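Local coordinates for Ras GTPase-activating-like protein IQGAP3 (Homo sapiens, PDB 3ISU) that probably acts as a calmodulin-binding signalling scaffold of the IQGAP family, to which this RGC (RasGAP C-terminal) domain belongs, at residues 58-61 and 62-66. Sequence-based numbering, arbitrary orientation.
Sequences PGDE and AGKFE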
# COMPACT_ATOMS: atom_id res chain seq x y z
N PRO A 58 -1.01 -4.24 -10.65
CA PRO A 58 -0.96 -3.17 -11.62
C PRO A 58 -2.34 -2.85 -12.14
O PRO A 58 -3.18 -3.77 -12.31
CB PRO A 58 -0.05 -3.75 -12.76
CG PRO A 58 0.60 -4.93 -12.14
CD PRO A 58 -0.41 -5.48 -11.19
N GLY A 59 -2.60 -1.57 -12.33
CA GLY A 59 -3.89 -1.08 -12.77
C GLY A 59 -3.95 -1.00 -14.28
O GLY A 59 -3.05 -1.51 -14.98
N ASP A 60 -4.91 -0.23 -14.75
CA ASP A 60 -5.27 -0.20 -16.15
C ASP A 60 -4.69 1.02 -16.89
O ASP A 60 -5.15 1.38 -17.96
CB ASP A 60 -6.82 -0.30 -16.25
CG ASP A 60 -7.54 0.97 -15.85
OD1 ASP A 60 -6.95 1.93 -15.31
OD2 ASP A 60 -8.76 1.01 -16.11
N GLU A 61 -3.65 1.62 -16.32
CA GLU A 61 -2.94 2.74 -16.89
C GLU A 61 -1.50 2.64 -16.39
O GLU A 61 -1.24 2.02 -15.36
CB GLU A 61 -3.48 4.08 -16.40
CG GLU A 61 -4.91 4.41 -16.81
CD GLU A 61 -5.37 5.77 -16.31
OE1 GLU A 61 -4.80 6.31 -15.32
OE2 GLU A 61 -6.31 6.31 -16.93
N ALA A 62 -0.60 3.28 -17.13
CA ALA A 62 0.81 3.39 -16.74
C ALA A 62 0.91 4.03 -15.38
O ALA A 62 0.33 5.11 -15.15
CB ALA A 62 1.58 4.31 -17.79
N GLY A 63 1.69 3.42 -14.49
CA GLY A 63 1.95 4.03 -13.18
C GLY A 63 0.79 3.84 -12.18
O GLY A 63 0.89 4.31 -11.05
N LYS A 64 -0.26 3.14 -12.57
CA LYS A 64 -1.46 2.99 -11.72
C LYS A 64 -1.42 1.63 -11.06
O LYS A 64 -1.11 0.63 -11.71
CB LYS A 64 -2.73 3.15 -12.53
CG LYS A 64 -4.04 3.07 -11.73
CD LYS A 64 -5.16 3.45 -12.70
CE LYS A 64 -6.50 3.66 -12.04
NZ LYS A 64 -7.50 3.92 -13.14
N PHE A 65 -1.72 1.59 -9.77
CA PHE A 65 -1.78 0.34 -9.01
C PHE A 65 -3.08 0.29 -8.25
O PHE A 65 -3.55 1.32 -7.75
CB PHE A 65 -0.65 0.25 -8.02
CG PHE A 65 0.68 0.32 -8.67
CD1 PHE A 65 1.32 -0.83 -9.08
CD2 PHE A 65 1.27 1.53 -8.92
CE1 PHE A 65 2.57 -0.77 -9.70
CE2 PHE A 65 2.54 1.60 -9.54
CZ PHE A 65 3.17 0.46 -9.94
N GLU A 66 -3.69 -0.89 -8.24
CA GLU A 66 -4.95 -1.09 -7.58
C GLU A 66 -4.61 -1.70 -6.24
O GLU A 66 -3.87 -2.68 -6.18
CB GLU A 66 -5.81 -2.01 -8.44
CG GLU A 66 -7.19 -2.20 -7.91
CD GLU A 66 -8.09 -2.81 -8.98
OE1 GLU A 66 -8.57 -2.03 -9.84
OE2 GLU A 66 -8.26 -4.06 -8.98
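The carboxylate of D60 takes K64 NZ on the syn side of OD1, 26° out of its plane, in a salt bridge with OD1 and NZ 3.0 Å apart. The F65 ring is met obliquely by P58, whose CA lies 4.1 Å from F65 CD1. A second acid, E61, brings its carboxylate against the lysine's aliphatic part, OE1 standing 3.9 Å from K64 CD; at 4.2 Å from NZ, that same oxygen is too far for a salt bridge but probably adds to the favourable field. K64 reaches both acids by running fully extended, CG anti to its own N (chi1 -178°), alongside D60 and obliquely across E61. With an alanine in place of this lysine, the D60 carboxylate would probably lose its countercharge and the backbone of G59 the stem that now passes over it. That glycine fits the spot: a beta carbon on it would run into K64 CG.

The backbone closes the hairpin. G59 N donates to K64 O at 2.7 Å, and K64 N to E61 O at 3.2 Å, the latter closing a type II turn from E61 to K64 with G63 at positive phi. P58 and F65 form an antiparallel non-hydrogen-bonded pair.

This is the connection between strands 52-58 and 64-71, the central pair of a four-stranded antiparallel sheet. F65 is buried, packing on L114, F118 and L119 of helix 107-119, and P58 also touches F118. K64 and E61 reach H82 on neighbouring strand 74-82, where E66 hydrogen-bonds Q80.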